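PDB 2XPI: anaphase-promoting complex subunit cut9 from Schizosaccharomyces pombe, which serves as a tetratricopeptide-repeat component of the anaphase-promoting complex, the E3 ubiquitin ligase that controls progression through mitosis and G1. Local coordinates for residues R88-D93 against A104-K109; L477-G482 against A516-N521; Q541-S546 against N551-I556. All coordinates share one frame; numbering follows the deposited sequence.

Interaction 1: R88-D93 against A104-K109; sequences RLWRHD and AFVGEK
Arg-91 NH1 is gripped twice. It donates to water 1 at 2.8 Å from the water oxygen, which lies in the guanidinium plane at its edge, and it also forms a salt bridge with Asp-119. The water donates in turn to the carbonyl of Gly-107, 2.7 Å from that O, so the arginine reaches the next helix's backbone through a single solvent molecule. A bend at chi3 (68°) turns the arginine chain so that its CD runs beside Gly-107 CA at 3.9 Å.

The apolar half centres on Val-106. Its CG1 rests 4.0 Å from Arg-91 CB, while CG2 lies over one face of the six-membered ring of Trp-90, a CH-pi contact. With CG anti to the backbone N, Trp-90 extends its indole across the valine.

Helices 83-96 and 100-114 build TPR 1; the axes of 88-93 and 104-109 pass 8.6 Å apart at 147°, closer to antiparallel than to perpendicular. Lys-232 of the second subunit makes a cation-pi contact with Trp-90, and Tyr-234 of the same subunit stacks on Phe-105, in line with the dimerizing role of TPR 1-7. Within the chain, helix 117-129 flanks both helices through Asp-119, Trp-122 and Val-126.

Interaction 2: L477-G482 against A516-N521; sequences LLNELG and AATWAN
Two consecutive TPR units are joined here through their first helices: helix 475-487 opens TPR 12 and helix 516-528 opens TPR 13. In a TPR superhelix such first helices line the inner, concave groove. Consistent with that placement, Asn-479, Ala-517, Thr-518 and Asn-521 pack against the chain of another protein; TPR 8 and 10-13 are the repeats that bind hcn1.

Asn-479 carries the contact from helix 475-487, facing Thr-518 and Asn-521, which lie three positions apart on the other helix. The backbones come nearest at Asn-479 and Thr-518, with CA atoms 6.4 Å apart. The asparagine has CG anti to its main-chain nitrogen (chi1 179°), which extends the amide straight across the gap. Its CG lies 3.5 Å from Thr-518 OG1 and 3.7 Å from Asn-521 ND2, so the end of the Asn-479 side chain approaches both the threonine hydroxyl and the second amide. Asn-479 and Thr-518 run alongside each other, pointing opposite ways, while Asn-521 comes in roughly perpendicular to Asn-479, with the two amide planes 28° apart.

All three residues are buried, and helix 491-507, the second helix of TPR 12, backs the pair, with Leu-502 touching Thr-518 and Phe-498 touching Asn-521. The amide of Asn-521 is fixed from the groove side as well: both its OD1 and its ND2 hydrogen-bond to the backbone of the chain of another protein.

Interaction 3: Q541-S546 against N551-I556; sequences QGLLLS and NVHTAI
Leu-543 meets three residues of the facing helix with different atoms. Its CB lies 3.7 Å from Val-552 CG2, and its CD2 is 3.8 Å from Ile-556 CD1. The same CD2 also stands over one face of the His-553 ring, 3.9 Å from the centroid and 27° off the normal, a CH-pi contact offset toward the rim. Both methyls of Leu-543 lie on the same side of the ring plane, CD2 toward CE1 and NE2, CD1 toward NE2 and 3.6 Å from His-553 CD2. The leucine side chain comes in nearly perpendicular to that of the histidine; chi1 of -171° carries its branch out from the helix and into this position.

A second shell backs the first. His-553 ND1 hydrogen-bonds to ND1 of His-572 on helix 566-579, which probably helps hold the imidazole in this rotation. Ile-556 is backed by Ile-536 and Leu-539 of helix 532-545 and by His-572.

The short axes lie 9.9 Å apart at 160°, nearly antiparallel, with four residues between the segments. Here the second helix of TPR 13 turns into the first helix of TPR 14, the packing between adjacent repeats that propagates a TPR superhelix.

Overall arrangement
From the N terminus, interaction 1 closes a ten-residue connection within TPR 1 and ties its two helices together beside the second subunit. Interaction 2 follows much later, spanning 33 residues to bring the first helices of TPR 12 and 13 together. Interaction 3 then closes only four residues between TPR 13 and 14. The three run in series, with no nesting or crossing. Interaction 1 lies on the opposite side of the chain's centre, its own centre 70 Å from that of interaction 2 and 78 Å from that of interaction 3. The latter two touch, centres 14 Å apart, where Trp-519 packs on Gln-541 and Ala-516 on Leu-545 inside TPR 13, making one continuous run of helices.

Interaction 1: R88-D93 against A104-K109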
loop_
_atom_site.group_PDB
_atom_site.type_symbol
_atom_site.label_atom_id
_atom_site.label_comp_id
_atom_site.label_asym_id
_atom_site.label_seq_id
_atom_site.Cartn_x
_atom_site.Cartn_y
_atom_site.Cartn_z
ATOM N N ARG A 88 3.437 -8.083 25.214
ATOM C CA ARG A 88 2.403 -8.506 24.297
ATOM C C ARG A 88 1.192 -7.586 24.261
ATOM O O ARG A 88 0.752 -7.203 23.188
ATOM C CB ARG A 88 1.974 -9.920 24.621
ATOM C CG ARG A 88 3.046 -10.921 24.372
ATOM C CD ARG A 88 2.523 -12.246 24.758
ATOM N NE ARG A 88 3.501 -13.292 24.540
ATOM C CZ ARG A 88 3.757 -14.227 25.437
ATOM N NH1 ARG A 88 3.100 -14.208 26.590
ATOM N NH2 ARG A 88 4.658 -15.162 25.187
ATOM N N LEU A 89 0.643 -7.238 25.416
ATOM C CA LEU A 89 -0.408 -6.231 25.446
ATOM C C LEU A 89 0.016 -4.986 24.680
ATOM O O LEU A 89 -0.753 -4.414 23.904
ATOM C CB LEU A 89 -0.722 -5.844 26.869
ATOM C CG LEU A 89 -1.856 -6.610 27.552
ATOM C CD1 LEU A 89 -2.253 -7.875 26.818
ATOM C CD2 LEU A 89 -1.500 -6.884 29.029
ATOM N N TRP A 90 1.260 -4.583 24.894
ATOM C CA TRP A 90 1.797 -3.377 24.283
ATOM C C TRP A 90 1.944 -3.535 22.769
ATOM O O TRP A 90 1.528 -2.671 22.007
ATOM C CB TRP A 90 3.134 -3.025 24.943
ATOM C CG TRP A 90 3.831 -1.839 24.389
ATOM C CD1 TRP A 90 3.305 -0.883 23.574
ATOM C CD2 TRP A 90 5.199 -1.476 24.608
ATOM N NE1 TRP A 90 4.263 0.055 23.266
ATOM C CE2 TRP A 90 5.437 -0.288 23.887
ATOM C CE3 TRP A 90 6.243 -2.032 25.356
ATOM C CZ2 TRP A 90 6.673 0.352 23.889
ATOM C CZ3 TRP A 90 7.477 -1.395 25.350
ATOM C CH2 TRP A 90 7.678 -0.218 24.617
ATOM N N ARG A 91 2.547 -4.633 22.333
ATOM C CA ARG A 91 2.659 -4.919 20.911
ATOM C C ARG A 91 1.272 -4.943 20.289
ATOM O O ARG A 91 1.035 -4.340 19.250
ATOM C CB ARG A 91 3.330 -6.262 20.704
ATOM C CG ARG A 91 3.196 -6.789 19.318
ATOM C CD ARG A 91 3.515 -8.275 19.322
ATOM N NE ARG A 91 2.503 -9.044 20.039
ATOM C CZ ARG A 91 2.700 -10.269 20.507
ATOM N NH1 ARG A 91 3.876 -10.839 20.329
ATOM N NH2 ARG A 91 1.728 -10.913 21.155
ATOM N N HIS A 92 0.336 -5.608 20.948
ATOM C CA HIS A 92 -0.999 -5.744 20.388
ATOM C C HIS A 92 -1.660 -4.395 20.125
ATOM O O HIS A 92 -2.282 -4.174 19.079
ATOM C CB HIS A 92 -1.875 -6.554 21.320
ATOM C CG HIS A 92 -3.027 -7.207 20.639
ATOM N ND1 HIS A 92 -2.861 -8.163 19.658
ATOM C CD2 HIS A 92 -4.361 -7.065 20.808
ATOM C CE1 HIS A 92 -4.044 -8.578 19.247
ATOM N NE2 HIS A 92 -4.971 -7.927 19.930
ATOM N N ASP A 93 -1.546 -3.499 21.090
ATOM C CA ASP A 93 -2.217 -2.225 20.976
ATOM C C ASP A 93 -1.518 -1.376 19.922
ATOM O O ASP A 93 -2.166 -0.647 19.176
ATOM C CB ASP A 93 -2.276 -1.524 22.324
ATOM C CG ASP A 93 -2.948 -0.193 22.239
ATOM O OD1 ASP A 93 -2.252 0.829 22.388
ATOM O OD2 ASP A 93 -4.175 -0.155 21.999
ATOM N N ALA A 104 6.681 -3.471 15.836
ATOM C CA ALA A 104 7.863 -4.217 15.408
ATOM C C ALA A 104 8.925 -4.165 16.493
ATOM O O ALA A 104 9.566 -5.164 16.776
ATOM C CB ALA A 104 8.416 -3.657 14.102
ATOM N N PHE A 105 9.099 -3.007 17.117
ATOM C CA PHE A 105 10.084 -2.880 18.179
ATOM C C PHE A 105 9.774 -3.781 19.368
ATOM O O PHE A 105 10.660 -4.459 19.889
ATOM C CB PHE A 105 10.189 -1.429 18.640
ATOM C CG PHE A 105 11.175 -1.216 19.747
ATOM C CD1 PHE A 105 12.538 -1.328 19.511
ATOM C CD2 PHE A 105 10.746 -0.887 21.025
ATOM C CE1 PHE A 105 13.466 -1.120 20.549
ATOM C CE2 PHE A 105 11.658 -0.670 22.056
ATOM C CZ PHE A 105 13.018 -0.789 21.822
ATOM N N VAL A 106 8.520 -3.788 19.804
ATOM C CA VAL A 106 8.155 -4.563 20.988
ATOM C C VAL A 106 8.054 -6.031 20.639
ATOM O O VAL A 106 8.492 -6.885 21.411
ATOM C CB VAL A 106 6.836 -4.078 21.617
ATOM C CG1 VAL A 106 6.490 -4.903 22.824
ATOM C CG2 VAL A 106 6.946 -2.613 21.987
ATOM N N GLY A 107 7.485 -6.310 19.461
ATOM C CA GLY A 107 7.304 -7.666 18.972
ATOM C C GLY A 107 8.617 -8.397 18.773
ATOM O O GLY A 107 8.713 -9.588 19.022
ATOM N N GLU A 108 9.631 -7.677 18.312
ATOM C CA GLU A 108 10.957 -8.248 18.175
ATOM C C GLU A 108 11.572 -8.606 19.548
ATOM O O GLU A 108 12.240 -9.634 19.681
ATOM C CB GLU A 108 11.864 -7.319 17.345
ATOM C CG GLU A 108 11.457 -7.209 15.856
ATOM C CD GLU A 108 11.929 -5.908 15.167
ATOM O OE1 GLU A 108 12.649 -5.102 15.826
ATOM O OE2 GLU A 108 11.571 -5.690 13.973
ATOM N N LYS A 109 11.330 -7.793 20.572
ATOM C CA LYS A 109 11.872 -8.100 21.910
ATOM C C LYS A 109 11.227 -9.300 22.618
ATOM O O LYS A 109 11.928 -10.062 23.285
ATOM C CB LYS A 109 11.857 -6.878 22.826
ATOM C CG LYS A 109 13.138 -6.076 22.760
ATOM C CD LYS A 109 12.961 -4.791 21.983
ATOM C CE LYS A 109 14.171 -4.520 21.099
ATOM N NZ LYS A 109 14.339 -5.568 20.024
HETATM O O HOH W 1 6.272 -10.769 18.827
#

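Interaction 2: L477-G482 against A516-N521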
loop_
_atom_site.group_PDB
_atom_site.type_symbol
_atom_site.label_atom_id
_atom_site.label_comp_id
_atom_site.label_asym_id
_atom_site.label_seq_id
_atom_site.Cartn_x
_atom_site.Cartn_y
_atom_site.Cartn_z
ATOM N N LEU A 477 -39.451 -9.127 -23.619
ATOM C CA LEU A 477 -39.351 -10.508 -24.019
ATOM C C LEU A 477 -40.597 -10.919 -24.767
ATOM O O LEU A 477 -40.520 -11.666 -25.740
ATOM C CB LEU A 477 -39.210 -11.375 -22.773
ATOM C CG LEU A 477 -39.321 -12.884 -22.945
ATOM C CD1 LEU A 477 -38.165 -13.425 -23.757
ATOM C CD2 LEU A 477 -39.351 -13.513 -21.579
ATOM N N LEU A 478 -41.753 -10.442 -24.303
ATOM C CA LEU A 478 -43.022 -10.743 -24.969
ATOM C C LEU A 478 -43.068 -10.059 -26.321
ATOM O O LEU A 478 -43.567 -10.609 -27.292
ATOM C CB LEU A 478 -44.215 -10.336 -24.105
ATOM C CG LEU A 478 -44.343 -11.112 -22.788
ATOM C CD1 LEU A 478 -45.437 -10.521 -21.926
ATOM C CD2 LEU A 478 -44.596 -12.591 -23.040
ATOM N N ASN A 479 -42.532 -8.853 -26.390
ATOM C CA ASN A 479 -42.378 -8.222 -27.683
ATOM C C ASN A 479 -41.526 -9.073 -28.621
ATOM O O ASN A 479 -41.903 -9.315 -29.746
ATOM C CB ASN A 479 -41.800 -6.809 -27.570
ATOM C CG ASN A 479 -41.626 -6.158 -28.929
ATOM O OD1 ASN A 479 -40.607 -6.336 -29.587
ATOM N ND2 ASN A 479 -42.639 -5.440 -29.372
ATOM N N GLU A 480 -40.378 -9.541 -28.148
ATOM C CA GLU A 480 -39.490 -10.329 -28.997
ATOM C C GLU A 480 -40.101 -11.673 -29.419
ATOM O O GLU A 480 -39.930 -12.110 -30.550
ATOM C CB GLU A 480 -38.129 -10.523 -28.328
ATOM C CG GLU A 480 -37.465 -9.227 -27.908
ATOM C CD GLU A 480 -37.289 -8.241 -29.060
ATOM O OE1 GLU A 480 -36.846 -8.671 -30.145
ATOM O OE2 GLU A 480 -37.589 -7.032 -28.885
ATOM N N LEU A 481 -40.804 -12.338 -28.517
ATOM C CA LEU A 481 -41.503 -13.559 -28.884
ATOM C C LEU A 481 -42.572 -13.264 -29.943
ATOM O O LEU A 481 -42.895 -14.118 -30.774
ATOM C CB LEU A 481 -42.161 -14.175 -27.657
ATOM C CG LEU A 481 -41.246 -14.986 -26.758
ATOM C CD1 LEU A 481 -41.884 -15.161 -25.383
ATOM C CD2 LEU A 481 -40.942 -16.323 -27.427
ATOM N N GLY A 482 -43.107 -12.043 -29.907
ATOM C CA GLY A 482 -44.159 -11.634 -30.819
ATOM C C GLY A 482 -43.633 -11.330 -32.206
ATOM O O GLY A 482 -44.285 -11.630 -33.195
ATOM N N ALA A 516 -43.466 2.408 -28.433
ATOM C CA ALA A 516 -44.179 2.751 -29.646
ATOM C C ALA A 516 -43.980 1.626 -30.662
ATOM O O ALA A 516 -44.839 1.374 -31.510
ATOM C CB ALA A 516 -43.684 4.072 -30.193
ATOM N N ALA A 517 -42.847 0.935 -30.566
ATOM C CA ALA A 517 -42.538 -0.122 -31.513
ATOM C C ALA A 517 -43.456 -1.323 -31.300
ATOM O O ALA A 517 -43.863 -1.984 -32.259
ATOM C CB ALA A 517 -41.094 -0.525 -31.399
ATOM N N THR A 518 -43.792 -1.599 -30.045
ATOM C CA THR A 518 -44.735 -2.672 -29.741
ATOM C C THR A 518 -46.143 -2.360 -30.267
ATOM O O THR A 518 -46.779 -3.214 -30.879
ATOM C CB THR A 518 -44.762 -2.989 -28.234
ATOM O OG1 THR A 518 -43.468 -3.439 -27.848
ATOM C CG2 THR A 518 -45.760 -4.076 -27.912
ATOM N N TRP A 519 -46.612 -1.135 -30.043
ATOM C CA TRP A 519 -47.907 -0.698 -30.552
ATOM C C TRP A 519 -47.955 -0.840 -32.064
ATOM O O TRP A 519 -48.878 -1.429 -32.615
ATOM C CB TRP A 519 -48.161 0.755 -30.176
ATOM C CG TRP A 519 -48.738 0.926 -28.820
ATOM C CD1 TRP A 519 -48.117 1.454 -27.726
ATOM C CD2 TRP A 519 -50.057 0.552 -28.397
ATOM N NE1 TRP A 519 -48.975 1.444 -26.650
ATOM C CE2 TRP A 519 -50.173 0.902 -27.038
ATOM C CE3 TRP A 519 -51.155 -0.034 -29.040
ATOM C CZ2 TRP A 519 -51.343 0.676 -26.302
ATOM C CZ3 TRP A 519 -52.326 -0.250 -28.307
ATOM C CH2 TRP A 519 -52.403 0.104 -26.951
ATOM N N ALA A 520 -46.947 -0.297 -32.737
ATOM C CA ALA A 520 -46.877 -0.430 -34.181
ATOM C C ALA A 520 -46.771 -1.907 -34.526
ATOM O O ALA A 520 -47.410 -2.352 -35.465
ATOM C CB ALA A 520 -45.721 0.351 -34.748
ATOM N N ASN A 521 -45.997 -2.676 -33.759
ATOM C CA ASN A 521 -45.956 -4.121 -33.981
ATOM C C ASN A 521 -47.354 -4.746 -33.970
ATOM O O ASN A 521 -47.724 -5.496 -34.868
ATOM C CB ASN A 521 -45.066 -4.839 -32.954
ATOM C CG ASN A 521 -43.583 -4.595 -33.182
ATOM O OD1 ASN A 521 -43.180 -4.034 -34.202
ATOM N ND2 ASN A 521 -42.761 -5.021 -32.229
#

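Interaction 3: Q541-S546 against N551-I556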
loop_
_atom_site.group_PDB
_atom_site.type_symbol
_atom_site.label_atom_id
_atom_site.label_comp_id
_atom_site.label_asym_id
_atom_site.label_seq_id
_atom_site.Cartn_x
_atom_site.Cartn_y
_atom_site.Cartn_z
ATOM N N GLN A 541 -51.206 4.717 -32.098
ATOM C CA GLN A 541 -50.735 4.797 -30.738
ATOM C C GLN A 541 -49.217 4.610 -30.792
ATOM O O GLN A 541 -48.482 5.147 -29.967
ATOM C CB GLN A 541 -51.439 3.745 -29.882
ATOM C CG GLN A 541 -50.966 3.688 -28.438
ATOM C CD GLN A 541 -51.628 4.740 -27.578
ATOM O OE1 GLN A 541 -52.779 5.113 -27.830
ATOM N NE2 GLN A 541 -50.906 5.234 -26.558
ATOM N N GLY A 542 -48.747 3.874 -31.793
ATOM C CA GLY A 542 -47.324 3.776 -32.045
ATOM C C GLY A 542 -46.777 5.150 -32.375
ATOM O O GLY A 542 -45.917 5.679 -31.680
ATOM N N LEU A 543 -47.296 5.733 -33.444
ATOM C CA LEU A 543 -46.918 7.064 -33.907
ATOM C C LEU A 543 -46.888 8.086 -32.787
ATOM O O LEU A 543 -46.051 8.976 -32.777
ATOM C CB LEU A 543 -47.902 7.515 -34.990
ATOM C CG LEU A 543 -47.600 8.776 -35.785
ATOM C CD1 LEU A 543 -46.180 8.779 -36.317
ATOM C CD2 LEU A 543 -48.590 8.865 -36.916
ATOM N N LEU A 544 -47.807 7.943 -31.840
ATOM C CA LEU A 544 -47.962 8.891 -30.740
ATOM C C LEU A 544 -46.691 8.940 -29.931
ATOM O O LEU A 544 -46.094 10.005 -29.759
ATOM C CB LEU A 544 -49.110 8.455 -29.826
ATOM C CG LEU A 544 -50.152 9.502 -29.448
ATOM C CD1 LEU A 544 -51.575 8.951 -29.636
ATOM C CD2 LEU A 544 -49.921 10.024 -28.016
ATOM N N LEU A 545 -46.294 7.761 -29.451
ATOM C CA LEU A 545 -45.164 7.593 -28.544
ATOM C C LEU A 545 -43.832 7.945 -29.196
ATOM O O LEU A 545 -42.833 8.118 -28.509
ATOM C CB LEU A 545 -45.121 6.158 -28.001
ATOM C CG LEU A 545 -45.982 5.750 -26.801
ATOM C CD1 LEU A 545 -46.204 6.934 -25.863
ATOM C CD2 LEU A 545 -47.310 5.152 -27.230
ATOM N N SER A 546 -43.813 8.038 -30.517
ATOM C CA SER A 546 -42.608 8.439 -31.227
ATOM C C SER A 546 -42.955 9.561 -32.191
ATOM O O SER A 546 -43.541 9.323 -33.250
ATOM C CB SER A 546 -42.030 7.264 -32.005
ATOM O OG SER A 546 -42.836 6.979 -33.141
ATOM N N ASN A 551 -41.413 5.258 -40.996
ATOM C CA ASN A 551 -41.918 3.928 -41.291
ATOM C C ASN A 551 -43.336 3.638 -40.784
ATOM O O ASN A 551 -44.071 2.909 -41.446
ATOM C CB ASN A 551 -40.943 2.823 -40.883
ATOM C CG ASN A 551 -41.368 1.457 -41.417
ATOM O OD1 ASN A 551 -42.184 0.764 -40.796
ATOM N ND2 ASN A 551 -40.839 1.079 -42.583
ATOM N N VAL A 552 -43.736 4.196 -39.640
ATOM C CA VAL A 552 -45.115 3.991 -39.186
ATOM C C VAL A 552 -46.153 4.833 -39.955
ATOM O O VAL A 552 -47.319 4.454 -40.035
ATOM C CB VAL A 552 -45.311 4.034 -37.620
ATOM C CG1 VAL A 552 -44.035 4.379 -36.913
ATOM C CG2 VAL A 552 -46.425 4.990 -37.219
ATOM N N HIS A 553 -45.727 5.945 -40.550
ATOM C CA HIS A 553 -46.604 6.710 -41.444
ATOM C C HIS A 553 -46.858 5.956 -42.732
ATOM O O HIS A 553 -47.984 5.933 -43.245
ATOM C CB HIS A 553 -45.988 8.055 -41.797
ATOM C CG HIS A 553 -46.251 9.111 -40.783
ATOM N ND1 HIS A 553 -47.425 9.829 -40.751
ATOM C CD2 HIS A 553 -45.507 9.556 -39.746
ATOM C CE1 HIS A 553 -47.388 10.682 -39.744
ATOM N NE2 HIS A 553 -46.233 10.539 -39.120
ATOM N N THR A 554 -45.796 5.365 -43.268
ATOM C CA THR A 554 -45.897 4.527 -44.447
ATOM C C THR A 554 -46.817 3.344 -44.133
ATOM O O THR A 554 -47.694 3.000 -44.926
ATOM C CB THR A 554 -44.495 4.038 -44.887
ATOM O OG1 THR A 554 -43.671 5.169 -45.221
ATOM C CG2 THR A 554 -44.587 3.085 -46.087
ATOM N N ALA A 555 -46.633 2.746 -42.958
ATOM C CA ALA A 555 -47.469 1.624 -42.529
ATOM C C ALA A 555 -48.936 2.004 -42.543
ATOM O O ALA A 555 -49.765 1.266 -43.053
ATOM C CB ALA A 555 -47.071 1.164 -41.139
ATOM N N ILE A 556 -49.240 3.159 -41.959
ATOM C CA ILE A 556 -50.597 3.689 -41.859
ATOM C C ILE A 556 -51.230 3.907 -43.240
ATOM O O ILE A 556 -52.408 3.594 -43.458
ATOM C CB ILE A 556 -50.603 4.999 -41.028
ATOM C CG1 ILE A 556 -50.291 4.689 -39.563
ATOM C CG2 ILE A 556 -51.929 5.688 -41.076
ATOM C CD1 ILE A 556 -50.207 5.915 -38.719
#